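Local coordinates for protein enoyl-CoA hydratase (Geobacillus kaustophilus, PDB 2PPY) that probably catalyses the hydration of enoyl-CoA thioesters in fatty acid beta-oxidation, as a hexameric member of the crotonase-like enoyl-CoA hydratase/isomerase family, at residues Y210-N221 and Y233-S244. Sequence-based numbering, arbitrary orientation.
Sequences YAVSNIKLAIMN and YEGELQNLLFRS
The ring of Tyr210 lies with one face over Leu241, whose CD1 sits 3.9 Å from the ring centroid in a CH-pi contact, while CB of Ser244 meets the ring's edge, 3.5 Å from Tyr210 CD2. CG of Tyr210 is anti to the backbone N (chi1 -168°), which swings the ring across to helix 227-242 and sets its OH against CB of Leu240. With an alanine here, Leu241 CD1 would probably lose its aromatic cover and a gap would open beside Ser244. One turn on, Asn214 ND2 donates to Leu237 O (3.0 Å, 142° at the hydrogen); this oxygen also accepts from Leu241 N, on the opposite face of its carbonyl plane. The two helices form an antiparallel hairpin in the C-terminal helical region of the crotonase fold, the axes of segments 210-221 and 233-242 approaching to 9.5 Å. Thr151 and Gly149 of a second subunit hydrogen-bond the carboxylate of Glu234. Farther along, Leu237 CD1 presses tightly on Ala218 CB at 3.4 Å and also lies over a face of the Tyr233 ring, off-centre. That ring turns its edge to Leu217 O, which accepts a hydrogen bond from Asn221 ND2 at 3.3 Å, in the carbonyl plane and on a lone pair.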
# COMPACT_ATOMS: atom_id res chain seq x y z
N TYR A 210 -1.24 -14.61 25.92
CA TYR A 210 -0.14 -14.33 25.00
C TYR A 210 -0.69 -14.50 23.59
O TYR A 210 -0.35 -13.74 22.68
CB TYR A 210 1.01 -15.30 25.23
CG TYR A 210 2.32 -14.95 24.54
CD1 TYR A 210 2.50 -13.71 23.92
CD2 TYR A 210 3.39 -15.83 24.56
CE1 TYR A 210 3.71 -13.37 23.33
CE2 TYR A 210 4.61 -15.51 23.98
CZ TYR A 210 4.76 -14.28 23.36
OH TYR A 210 5.97 -13.95 22.80
N ALA A 211 -1.56 -15.49 23.42
CA ALA A 211 -2.18 -15.75 22.13
C ALA A 211 -3.15 -14.62 21.83
O ALA A 211 -3.19 -14.09 20.72
CB ALA A 211 -2.92 -17.09 22.16
N VAL A 212 -3.94 -14.25 22.84
CA VAL A 212 -4.90 -13.17 22.69
C VAL A 212 -4.18 -11.91 22.24
O VAL A 212 -4.60 -11.23 21.30
CB VAL A 212 -5.63 -12.88 24.02
CG1 VAL A 212 -6.35 -11.54 23.93
CG2 VAL A 212 -6.63 -13.99 24.32
N SER A 213 -3.09 -11.60 22.93
CA SER A 213 -2.31 -10.41 22.64
C SER A 213 -1.72 -10.41 21.23
O SER A 213 -1.87 -9.43 20.48
CB SER A 213 -1.19 -10.27 23.68
OG SER A 213 -0.45 -9.08 23.45
N ASN A 214 -1.05 -11.50 20.85
CA ASN A 214 -0.46 -11.59 19.52
C ASN A 214 -1.54 -11.56 18.43
O ASN A 214 -1.29 -11.08 17.33
CB ASN A 214 0.41 -12.85 19.42
CG ASN A 214 1.81 -12.63 19.96
OD1 ASN A 214 2.06 -11.69 20.72
ND2 ASN A 214 2.74 -13.51 19.58
N ILE A 215 -2.73 -12.07 18.73
CA ILE A 215 -3.82 -12.05 17.76
C ILE A 215 -4.25 -10.60 17.49
O ILE A 215 -4.44 -10.20 16.34
CB ILE A 215 -5.06 -12.82 18.28
CG1 ILE A 215 -4.80 -14.33 18.23
CG2 ILE A 215 -6.29 -12.47 17.44
CD1 ILE A 215 -5.90 -15.16 18.88
N LYS A 216 -4.39 -9.83 18.57
CA LYS A 216 -4.78 -8.43 18.49
C LYS A 216 -3.75 -7.65 17.68
O LYS A 216 -4.11 -6.79 16.89
CB LYS A 216 -4.94 -7.85 19.90
CG LYS A 216 -5.05 -6.32 19.98
CD LYS A 216 -3.66 -5.68 20.04
CE LYS A 216 -3.71 -4.16 19.91
NZ LYS A 216 -4.40 -3.50 21.06
N LEU A 217 -2.47 -7.94 17.89
CA LEU A 217 -1.42 -7.26 17.14
C LEU A 217 -1.46 -7.66 15.67
O LEU A 217 -1.32 -6.83 14.77
CB LEU A 217 -0.04 -7.62 17.71
CG LEU A 217 0.32 -7.09 19.10
CD1 LEU A 217 1.67 -7.66 19.52
CD2 LEU A 217 0.35 -5.57 19.08
N ALA A 218 -1.66 -8.95 15.43
CA ALA A 218 -1.72 -9.47 14.07
C ALA A 218 -2.78 -8.78 13.22
O ALA A 218 -2.52 -8.39 12.08
CB ALA A 218 -1.98 -10.97 14.10
N ILE A 219 -3.97 -8.61 13.78
CA ILE A 219 -5.07 -7.99 13.05
C ILE A 219 -5.02 -6.47 12.93
O ILE A 219 -5.20 -5.93 11.84
CB ILE A 219 -6.42 -8.40 13.67
CG1 ILE A 219 -6.57 -9.93 13.61
CG2 ILE A 219 -7.57 -7.71 12.94
CD1 ILE A 219 -7.80 -10.44 14.33
N MSE A 220 -4.77 -5.78 14.03
CA MSE A 220 -4.75 -4.32 14.00
C MSE A 220 -3.62 -3.73 13.15
O MSE A 220 -3.81 -2.71 12.49
CB MSE A 220 -4.67 -3.76 15.43
CG MSE A 220 -5.88 -4.14 16.29
SE MSE A 220 -7.58 -3.82 15.39
CE MSE A 220 -7.32 -1.95 14.94
N ASN A 221 -2.46 -4.38 13.16
CA ASN A 221 -1.33 -3.89 12.37
C ASN A 221 -1.24 -4.61 11.03
O ASN A 221 -0.70 -4.07 10.07
CB ASN A 221 -0.03 -4.07 13.17
CG ASN A 221 -0.02 -3.26 14.45
OD1 ASN A 221 0.03 -2.02 14.42
ND2 ASN A 221 -0.06 -3.94 15.59
N TYR A 233 3.68 -11.47 8.71
CA TYR A 233 3.68 -10.81 10.01
C TYR A 233 2.94 -11.72 11.00
O TYR A 233 3.35 -11.89 12.15
CB TYR A 233 2.98 -9.45 9.89
CG TYR A 233 2.74 -8.71 11.19
CD1 TYR A 233 3.79 -8.33 12.02
CD2 TYR A 233 1.44 -8.35 11.57
CE1 TYR A 233 3.56 -7.60 13.20
CE2 TYR A 233 1.20 -7.63 12.73
CZ TYR A 233 2.26 -7.26 13.54
OH TYR A 233 2.01 -6.54 14.68
N GLU A 234 1.85 -12.31 10.51
CA GLU A 234 1.04 -13.23 11.30
C GLU A 234 1.86 -14.47 11.62
O GLU A 234 1.72 -15.06 12.69
CB GLU A 234 -0.20 -13.61 10.51
CG GLU A 234 -0.85 -14.93 10.91
CD GLU A 234 -1.91 -15.37 9.91
OE1 GLU A 234 -2.99 -14.75 9.88
OE2 GLU A 234 -1.64 -16.33 9.15
N GLY A 235 2.71 -14.87 10.68
CA GLY A 235 3.53 -16.05 10.86
C GLY A 235 4.61 -15.88 11.91
O GLY A 235 4.97 -16.85 12.58
N GLU A 236 5.13 -14.67 12.05
CA GLU A 236 6.16 -14.40 13.04
C GLU A 236 5.53 -14.36 14.43
O GLU A 236 6.12 -14.80 15.41
CB GLU A 236 6.88 -13.08 12.75
CG GLU A 236 7.65 -13.07 11.44
CD GLU A 236 8.48 -14.33 11.23
OE1 GLU A 236 9.23 -14.73 12.15
OE2 GLU A 236 8.38 -14.92 10.13
N LEU A 237 4.31 -13.81 14.50
CA LEU A 237 3.59 -13.74 15.76
C LEU A 237 3.26 -15.17 16.19
O LEU A 237 3.30 -15.49 17.38
CB LEU A 237 2.31 -12.92 15.60
CG LEU A 237 2.51 -11.40 15.52
CD1 LEU A 237 1.33 -10.76 14.82
CD2 LEU A 237 2.70 -10.84 16.93
N GLN A 238 2.95 -16.02 15.22
CA GLN A 238 2.64 -17.42 15.49
C GLN A 238 3.91 -18.14 15.94
O GLN A 238 3.87 -19.02 16.79
CB GLN A 238 2.08 -18.10 14.25
CG GLN A 238 1.74 -19.58 14.43
CD GLN A 238 0.41 -19.80 15.13
OE1 GLN A 238 0.20 -19.35 16.26
NE2 GLN A 238 -0.50 -20.51 14.46
N ASN A 239 5.05 -17.76 15.35
CA ASN A 239 6.32 -18.37 15.72
C ASN A 239 6.55 -18.13 17.21
O ASN A 239 6.92 -19.05 17.94
CB ASN A 239 7.46 -17.76 14.91
CG ASN A 239 7.61 -18.39 13.53
OD1 ASN A 239 8.24 -17.81 12.64
ND2 ASN A 239 7.05 -19.58 13.36
N LEU A 240 6.31 -16.91 17.66
CA LEU A 240 6.49 -16.57 19.06
C LEU A 240 5.57 -17.43 19.93
O LEU A 240 5.95 -17.85 21.02
CB LEU A 240 6.19 -15.09 19.29
CG LEU A 240 7.31 -14.16 18.83
CD1 LEU A 240 6.78 -12.76 18.59
CD2 LEU A 240 8.40 -14.15 19.89
N LEU A 241 4.36 -17.69 19.44
CA LEU A 241 3.40 -18.50 20.17
C LEU A 241 3.79 -19.98 20.21
O LEU A 241 3.55 -20.66 21.21
CB LEU A 241 2.00 -18.35 19.55
CG LEU A 241 1.02 -17.36 20.21
CD1 LEU A 241 1.76 -16.21 20.88
CD2 LEU A 241 0.06 -16.86 19.16
N PHE A 242 4.40 -20.48 19.14
CA PHE A 242 4.83 -21.87 19.10
C PHE A 242 5.96 -22.08 20.09
O PHE A 242 6.18 -23.20 20.55
CB PHE A 242 5.32 -22.29 17.71
CG PHE A 242 4.22 -22.62 16.74
CD1 PHE A 242 3.06 -23.27 17.17
CD2 PHE A 242 4.35 -22.31 15.39
CE1 PHE A 242 2.06 -23.60 16.27
CE2 PHE A 242 3.35 -22.65 14.48
CZ PHE A 242 2.20 -23.30 14.92
N ARG A 243 6.68 -21.01 20.40
CA ARG A 243 7.80 -21.09 21.33
C ARG A 243 7.42 -20.75 22.77
O ARG A 243 8.28 -20.77 23.65
CB ARG A 243 8.94 -20.17 20.89
CG ARG A 243 9.79 -20.68 19.73
CD ARG A 243 9.12 -20.46 18.39
NE ARG A 243 9.94 -20.91 17.27
CZ ARG A 243 11.19 -20.52 17.06
NH1 ARG A 243 11.78 -19.68 17.89
NH2 ARG A 243 11.86 -20.99 16.01
N SER A 244 6.15 -20.44 23.02
CA SER A 244 5.73 -20.09 24.38
C SER A 244 5.36 -21.32 25.20
O SER A 244 5.21 -22.42 24.66
CB SER A 244 4.53 -19.13 24.35
OG SER A 244 3.33 -19.80 23.98
O HOH W 1 7.79 -16.85 22.42